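Local coordinates for DNA replication and repair protein RecF (Caldanaerobacter subterraneus subsp. tengcongensis, PDB 5Z69) that binds ATP as an ABC-type ATPase of the RecFOR recombination pathway and probably binds single-stranded DNA, supporting DNA repair, replication and the SOS response, at residues M220-E225 / K294-L299. Sequence-based numbering, arbitrary orientation. Where two conformers were deposited one is given.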
loop_
_atom_site.group_PDB
_atom_site.type_symbol
_atom_site.label_atom_id
_atom_site.label_comp_id
_atom_site.label_asym_id
_atom_site.label_seq_id
_atom_site.Cartn_x
_atom_site.Cartn_y
_atom_site.Cartn_z
ATOM N N MET A 220 -0.401 -2.463 -23.999
ATOM C CA MET A 220 -1.601 -2.600 -24.814
ATOM C C MET A 220 -1.251 -3.084 -26.217
ATOM O O MET A 220 -2.111 -3.581 -26.941
ATOM C CB MET A 220 -2.362 -1.271 -24.885
ATOM C CG MET A 220 -3.826 -1.391 -25.316
ATOM S SD MET A 220 -4.815 -2.483 -24.258
ATOM C CE MET A 220 -6.482 -2.005 -24.713
ATOM N N GLU A 221 0.018 -2.947 -26.591
ATOM C CA GLU A 221 0.461 -3.308 -27.934
ATOM C C GLU A 221 0.835 -4.783 -28.064
ATOM O O GLU A 221 0.616 -5.383 -29.114
ATOM C CB GLU A 221 1.661 -2.455 -28.361
ATOM C CG GLU A 221 1.393 -0.959 -28.502
ATOM C CD GLU A 221 0.281 -0.643 -29.476
ATOM O OE1 GLU A 221 0.229 -1.280 -30.552
ATOM O OE2 GLU A 221 -0.549 0.239 -29.160
ATOM N N ILE A 222 1.407 -5.368 -27.015
ATOM C CA ILE A 222 1.913 -6.736 -27.117
ATOM C C ILE A 222 1.131 -7.779 -26.308
ATOM O O ILE A 222 1.366 -8.981 -26.446
ATOM C CB ILE A 222 3.391 -6.810 -26.685
ATOM C CG1 ILE A 222 3.546 -6.386 -25.228
ATOM C CG2 ILE A 222 4.258 -5.936 -27.584
ATOM C CD1 ILE A 222 4.948 -6.584 -24.697
ATOM N N SER A 223 0.214 -7.315 -25.464
ATOM C CA SER A 223 -0.579 -8.212 -24.630
ATOM C C SER A 223 -2.046 -7.806 -24.597
ATOM O O SER A 223 -2.895 -8.563 -24.125
ATOM C CB SER A 223 -0.021 -8.248 -23.208
ATOM O OG SER A 223 1.235 -8.896 -23.170
ATOM N N ASN A 224 -2.329 -6.604 -25.090
ATOM C CA ASN A 224 -3.679 -6.037 -25.075
ATOM C C ASN A 224 -4.293 -5.980 -23.674
ATOM O O ASN A 224 -5.513 -6.063 -23.523
ATOM C CB ASN A 224 -4.599 -6.826 -26.016
ATOM C CG ASN A 224 -5.709 -5.975 -26.594
ATOM O OD1 ASN A 224 -5.544 -5.352 -27.646
ATOM N ND2 ASN A 224 -6.850 -5.940 -25.909
ATOM N N GLU A 225 -3.443 -5.840 -22.658
ATOM C CA GLU A 225 -3.895 -5.727 -21.268
ATOM C C GLU A 225 -3.758 -4.296 -20.751
ATOM O O GLU A 225 -3.023 -3.483 -21.319
ATOM C CB GLU A 225 -3.123 -6.695 -20.370
ATOM C CG GLU A 225 -3.459 -8.150 -20.636
ATOM C CD GLU A 225 -2.443 -9.102 -20.051
ATOM O OE1 GLU A 225 -1.299 -8.670 -19.798
ATOM O OE2 GLU A 225 -2.781 -10.286 -19.850
ATOM N N LYS A 294 4.565 -11.370 -16.002
ATOM C CA LYS A 294 5.595 -10.689 -15.227
ATOM C C LYS A 294 6.772 -10.362 -16.128
ATOM O O LYS A 294 7.327 -9.264 -16.077
ATOM C CB LYS A 294 6.066 -11.542 -14.052
ATOM C CG LYS A 294 5.057 -11.707 -12.932
ATOM C CD LYS A 294 5.677 -12.480 -11.782
ATOM C CE LYS A 294 4.705 -12.638 -10.629
ATOM N NZ LYS A 294 3.623 -13.582 -10.993
ATOM N N ARG A 295 7.151 -11.335 -16.946
ATOM C CA ARG A 295 8.221 -11.159 -17.914
ATOM C C ARG A 295 7.826 -10.098 -18.939
ATOM O O ARG A 295 8.660 -9.335 -19.424
ATOM C CB ARG A 295 8.542 -12.496 -18.594
ATOM C CG ARG A 295 8.902 -12.396 -20.063
ATOM C CD ARG A 295 8.293 -13.555 -20.841
ATOM N NE ARG A 295 9.303 -14.475 -21.356
ATOM C CZ ARG A 295 9.025 -15.643 -21.926
ATOM N NH1 ARG A 295 7.763 -16.040 -22.050
ATOM N NH2 ARG A 295 10.009 -16.417 -22.370
ATOM N N THR A 296 6.538 -10.044 -19.249
ATOM C CA THR A 296 6.030 -9.065 -20.193
ATOM C C THR A 296 6.025 -7.673 -19.566
ATOM O O THR A 296 6.447 -6.685 -20.191
ATOM C CB THR A 296 4.614 -9.446 -20.662
ATOM O OG1 THR A 296 4.691 -10.613 -21.488
ATOM C CG2 THR A 296 3.981 -8.308 -21.450
ATOM N N ALA A 297 5.549 -7.611 -18.325
ATOM C CA ALA A 297 5.494 -6.368 -17.566
ATOM C C ALA A 297 6.890 -5.784 -17.338
ATOM O O ALA A 297 7.063 -4.575 -17.366
ATOM C CB ALA A 297 4.799 -6.591 -16.238
ATOM N N ALA A 298 7.866 -6.655 -17.104
ATOM C CA ALA A 298 9.260 -6.252 -16.965
ATOM C C ALA A 298 9.754 -5.583 -18.242
ATOM O O ALA A 298 10.432 -4.555 -18.194
ATOM C CB ALA A 298 10.121 -7.440 -16.635
ATOM N N LEU A 299 9.398 -6.178 -19.381
ATOM C CA LEU A 299 9.797 -5.680 -20.693
ATOM C C LEU A 299 9.238 -4.283 -20.949
ATOM O O LEU A 299 9.959 -3.383 -21.395
ATOM C CB LEU A 299 9.338 -6.650 -21.791
ATOM C CG LEU A 299 9.614 -6.265 -23.247
ATOM C CD1 LEU A 299 11.066 -5.888 -23.420
ATOM C CD2 LEU A 299 9.270 -7.396 -24.203
#
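Ile222 and Thr296 point at each other and meet methyl to methyl, Ile222 CD1 lying 3.8 Å from Thr296 CG2. The isoleucine gets there with CG1 set between its own N and carbonyl carbon (chi1 62°) and the chain extended beyond it, so CD1 becomes the leading atom. From there CD1 also touches Leu299, one helical turn on, at a looser 4.4 Å from its CD2; the lines from CD1 to the two methyls run roughly at right angles. On the threonine, CG2 is the branch that faces across, anti to the backbone N, while OG1 turns back along its own helix to hydrogen-bond the carbonyl of Gly292. The methyl contact joins the C-terminal end of the long helix 186-222 to the first turns of helix 291-313, which starts within a Ser-Ser-Gln-Gly-Gln run (Ser289 and Ser290 just ahead of it, Gly292 in its first turn) consistent with the signature motif of ABC-type ATPases, as in Rad50 and SMC heads. Ser223, where the chain leaves helical geometry, brings OG to 3.3 Å from the same Thr296 CG2; the serine was modelled in two conformers, so that approach is doubtful. Tyr335 packs on Ile222 as well, and Arg295, beside Thr296, is salt-bridged to Glu327.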